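Local coordinates for protein beta-fructofuranosidase (Bifidobacterium adolescentis, PDB 6NOB) that probably hydrolyses terminal fructose units from sucrose and related beta-fructofuranosides, at residues R258-D261 with D262-Y265; T45-I48 with A49-R52. One frame throughout, in Å; residues are numbered along the deposited sequence.

Interaction 1: residues R258-D261 with D262-Y265; sequences RAND and DFGY. With EDO (1,2-ethanediol), chain C.
Arg258 and Tyr265 meet at the mouth of a tight turn, the edge of the phenol ring set over one face of the guanidinium with the two planes 57° apart. NH2 of Arg258 comes within 3.4 Å of CE1 of Tyr265. A bend at chi3 (-45°) turns the guanidinium back so that its NE donates to O1 of a 1,2-ethanediol (2.8 Å), while the backbone N of Arg258 holds the diol's O2; the molecule probably comes from the crystallisation liquor. The Phe263 ring turns one face to the backbone, with Ala259 N over its centre and Ala259 CB 3.5 Å from Phe263 CE1. Asn260 meets that ring at its edge, amide nearly perpendicular to it. OD1 of Asn260 accepts the N-H of Asp262 at 2.9 Å, in plane and on a lone pair, making an Asx turn, and Asn260 O takes Phe263 N at 3.2 Å to close a type I beta turn. The turn lies within the loop between strands 253-256 and 268-273, where Phe263 sits edge-to-face with both Tyr358 and Phe267 and packs on Thr342 and Phe344 of strand 337-347.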
loop_
_atom_site.group_PDB
_atom_site.type_symbol
_atom_site.label_atom_id
_atom_site.label_comp_id
_atom_site.label_asym_id
_atom_site.label_seq_id
_atom_site.Cartn_x
_atom_site.Cartn_y
_atom_site.Cartn_z
ATOM N N ARG A 258 6.438 8.928 21.874
ATOM C CA ARG A 258 6.176 10.349 21.674
ATOM C C ARG A 258 7.075 11.176 22.586
ATOM O O ARG A 258 7.151 10.930 23.794
ATOM C CB ARG A 258 4.699 10.658 21.936
ATOM C CG ARG A 258 3.754 9.999 20.929
ATOM C CD ARG A 258 2.308 10.445 21.083
ATOM N NE ARG A 258 1.888 10.454 22.477
ATOM C CZ ARG A 258 1.430 11.524 23.114
ATOM N NH1 ARG A 258 1.315 12.680 22.481
ATOM N NH2 ARG A 258 1.077 11.433 24.383
ATOM N N ALA A 259 7.771 12.151 21.996
ATOM C CA ALA A 259 8.819 12.855 22.729
ATOM C C ALA A 259 8.258 13.693 23.873
ATOM O O ALA A 259 8.934 13.867 24.893
ATOM C CB ALA A 259 9.633 13.729 21.774
ATOM N N ASN A 260 7.042 14.213 23.734
ATOM C CA ASN A 260 6.409 14.986 24.797
ATOM C C ASN A 260 4.903 14.985 24.570
ATOM O O ASN A 260 4.401 14.464 23.568
ATOM C CB ASN A 260 6.960 16.415 24.858
ATOM C CG ASN A 260 6.833 17.144 23.538
ATOM O OD1 ASN A 260 5.728 17.415 23.069
ATOM N ND2 ASN A 260 7.970 17.473 22.934
ATOM N N ASP A 261 4.180 15.597 25.511
ATOM C CA ASP A 261 2.722 15.595 25.485
ATOM C C ASP A 261 2.137 16.452 24.369
ATOM O O ASP A 261 0.932 16.356 24.113
ATOM C CB ASP A 261 2.175 16.063 26.835
ATOM C CG ASP A 261 2.437 15.066 27.948
ATOM O OD1 ASP A 261 2.603 13.863 27.649
ATOM O OD2 ASP A 261 2.476 15.484 29.125
ATOM N N ASP A 262 2.941 17.278 23.701
ATOM C CA ASP A 262 2.438 18.081 22.595
ATOM C C ASP A 262 2.463 17.343 21.263
ATOM O O ASP A 262 1.862 17.826 20.295
ATOM C CB ASP A 262 3.232 19.388 22.482
ATOM C CG ASP A 262 2.753 20.446 23.462
ATOM O OD1 ASP A 262 1.621 20.319 23.981
ATOM O OD2 ASP A 262 3.510 21.406 23.715
ATOM N N PHE A 263 3.147 16.203 21.183
ATOM C CA PHE A 263 2.967 15.311 20.046
ATOM C C PHE A 263 1.501 14.918 19.947
ATOM O O PHE A 263 0.839 14.675 20.960
ATOM C CB PHE A 263 3.819 14.046 20.206
ATOM C CG PHE A 263 5.224 14.166 19.674
ATOM C CD1 PHE A 263 6.041 15.215 20.056
ATOM C CD2 PHE A 263 5.741 13.195 18.822
ATOM C CE1 PHE A 263 7.338 15.313 19.579
ATOM C CE2 PHE A 263 7.036 13.284 18.342
ATOM C CZ PHE A 263 7.838 14.343 18.724
ATOM N N GLY A 264 0.983 14.864 18.725
ATOM C CA GLY A 264 -0.318 14.256 18.528
ATOM C C GLY A 264 -0.302 12.797 18.936
ATOM O O GLY A 264 0.715 12.110 18.830
ATOM N N TYR A 265 -1.446 12.321 19.435
ATOM C CA TYR A 265 -1.565 10.900 19.742
ATOM C C TYR A 265 -1.315 10.046 18.507
ATOM O O TYR A 265 -0.767 8.943 18.614
ATOM C CB TYR A 265 -2.941 10.605 20.336
ATOM C CG TYR A 265 -3.127 11.163 21.728
ATOM C CD1 TYR A 265 -2.159 10.976 22.708
ATOM C CD2 TYR A 265 -4.269 11.882 22.061
ATOM C CE1 TYR A 265 -2.325 11.490 23.984
ATOM C CE2 TYR A 265 -4.443 12.400 23.329
ATOM C CZ TYR A 265 -3.470 12.200 24.286
ATOM O OH TYR A 265 -3.643 12.711 25.551
HETATM C C1 EDO C . 3.087 6.781 24.254
HETATM O O1 EDO C . 2.631 8.068 23.818
HETATM C C2 EDO C . 3.850 6.068 23.142
HETATM O O2 EDO C . 4.499 7.011 22.278
#

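Interaction 2: residues T45-I48 with A49-R52; sequences TMPI and AERR
The N-H of Glu50 reaches back to the carbonyl O of Pro47 at 3.1 Å with a fairly straight N-H...O angle of 159°, the donor standing above the carbonyl plane instead of within it. This single bond closes a type I beta turn whose two corner residues are Ile48 and Ala49. The Glu50 side chain then leaves the turn fully extended beyond CG and lays its carboxylate against the pyrrolidine ring of Pro47. OE2 of Glu50 comes to 3.4 Å from Pro47 CG and CD of the glutamate to 3.6 Å from the same carbon, an oblique contact of a polar group on an aliphatic ring. The hydrogen bond between OE1 of Glu50 and His53 ND1 fixes the carboxylate, while OE2 merely rests against the ring carbons. An alanine in place of Glu50 would probably leave His53 ND1 without this partner and remove the packing against Pro47 CB and CG. The turn forms part of the connection from strand 40-45, at the edge of one antiparallel sheet, to strand 52-58, at the edge of another, and so carries the chain between the two sheets of the small N-terminal beta domain. Just before the turn, Met46 holds CG anti to its own N (chi1 -176°) and sends SD to within 3.6 Å of Glu50 O. That oxygen also accepts a hydrogen bond from Arg23 NE, and the methionine is buried against Ala21, Phe55 and His53. Met46 SD lies 4.0 Å from Arg51 C as well, and thus sits beside the backbone where the chain runs on from the turn.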
loop_
_atom_site.group_PDB
_atom_site.type_symbol
_atom_site.label_atom_id
_atom_site.label_comp_id
_atom_site.label_asym_id
_atom_site.label_seq_id
_atom_site.Cartn_x
_atom_site.Cartn_y
_atom_site.Cartn_z
ATOM N N THR A 45 -7.282 -26.480 21.154
ATOM C CA THR A 45 -8.381 -25.726 21.736
ATOM C C THR A 45 -8.028 -24.247 21.741
ATOM O O THR A 45 -6.922 -23.871 22.143
ATOM C CB THR A 45 -8.688 -26.202 23.157
ATOM O OG1 THR A 45 -9.057 -27.587 23.128
ATOM C CG2 THR A 45 -9.828 -25.391 23.756
ATOM N N MET A 46 -8.958 -23.421 21.281
ATOM C CA MET A 46 -8.782 -21.982 21.382
ATOM C C MET A 46 -8.735 -21.588 22.855
ATOM O O MET A 46 -9.575 -22.051 23.639
ATOM C CB MET A 46 -9.919 -21.249 20.671
ATOM C CG MET A 46 -9.770 -19.737 20.643
ATOM S SD MET A 46 -11.023 -18.926 19.627
ATOM C CE MET A 46 -10.591 -19.530 17.998
ATOM N N PRO A 47 -7.764 -20.776 23.274
ATOM C CA PRO A 47 -7.720 -20.343 24.677
ATOM C C PRO A 47 -9.019 -19.664 25.086
ATOM O O PRO A 47 -9.645 -18.955 24.295
ATOM C CB PRO A 47 -6.537 -19.369 24.708
ATOM C CG PRO A 47 -5.669 -19.807 23.577
ATOM C CD PRO A 47 -6.607 -20.286 22.506
ATOM N N ILE A 48 -9.416 -19.891 26.343
ATOM C CA ILE A 48 -10.745 -19.493 26.803
ATOM C C ILE A 48 -10.975 -18.003 26.591
ATOM O O ILE A 48 -12.038 -17.588 26.113
ATOM C CB ILE A 48 -10.938 -19.877 28.281
ATOM C CG1 ILE A 48 -10.372 -21.269 28.557
ATOM C CG2 ILE A 48 -12.409 -19.806 28.656
ATOM C CD1 ILE A 48 -10.177 -21.555 30.036
ATOM N N ALA A 49 -9.988 -17.177 26.937
ATOM C CA ALA A 49 -10.192 -15.735 26.936
ATOM C C ALA A 49 -10.211 -15.129 25.539
ATOM O O ALA A 49 -10.593 -13.962 25.401
ATOM C CB ALA A 49 -9.107 -15.062 27.776
ATOM N N GLU A 50 -9.825 -15.880 24.510
ATOM C CA GLU A 50 -9.650 -15.337 23.170
ATOM C C GLU A 50 -10.881 -15.588 22.310
ATOM O O GLU A 50 -11.466 -16.675 22.342
ATOM C CB GLU A 50 -8.417 -15.944 22.492
ATOM C CG GLU A 50 -7.118 -15.725 23.251
ATOM C CD GLU A 50 -5.922 -16.367 22.574
ATOM O OE1 GLU A 50 -6.014 -16.677 21.367
ATOM O OE2 GLU A 50 -4.887 -16.555 23.249
ATOM N N ARG A 51 -11.271 -14.573 21.537
ATOM C CA ARG A 51 -12.332 -14.720 20.549
ATOM C C ARG A 51 -11.794 -14.996 19.152
ATOM O O ARG A 51 -12.564 -15.408 18.278
ATOM C CB ARG A 51 -13.221 -13.469 20.523
ATOM C CG ARG A 51 -12.543 -12.238 19.955
ATOM C CD ARG A 51 -13.386 -10.990 20.158
ATOM N NE ARG A 51 -12.604 -9.784 19.904
ATOM C CZ ARG A 51 -12.586 -9.134 18.745
ATOM N NH1 ARG A 51 -13.317 -9.568 17.725
ATOM N NH2 ARG A 51 -11.840 -8.047 18.607
ATOM N N ARG A 52 -10.501 -14.770 18.925
ATOM C CA ARG A 52 -9.827 -15.128 17.688
ATOM C C ARG A 52 -8.472 -15.723 18.039
ATOM O O ARG A 52 -7.845 -15.329 19.026
ATOM C CB ARG A 52 -9.654 -13.916 16.759
ATOM C CG ARG A 52 -10.941 -13.466 16.088
ATOM C CD ARG A 52 -10.779 -12.130 15.381
ATOM N NE ARG A 52 -11.982 -11.777 14.630
ATOM C CZ ARG A 52 -12.226 -10.569 14.129
ATOM N NH1 ARG A 52 -11.348 -9.589 14.297
ATOM N NH2 ARG A 52 -13.348 -10.341 13.459
#

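In the fold
Followed from the N terminus, the chain reaches interaction 2 first, in the connection at residues 45-52 of the N-terminal beta domain. Arg51 and Arg52, just after its turn, bond to His185 and Asp156, which lie in the family 32 domain, probably the catalytic one. Some two hundred residues later, interaction 1 closes a turn in the loop that leads from a four-stranded sheet to a five-stranded one, consistent with adjacent blades of the five-bladed beta-propeller of family 32. The contacts lie in series, neither enclosing nor crossing the other. Their centres are about 35 Å apart and their nearest atoms about 20 Å, and they do not touch.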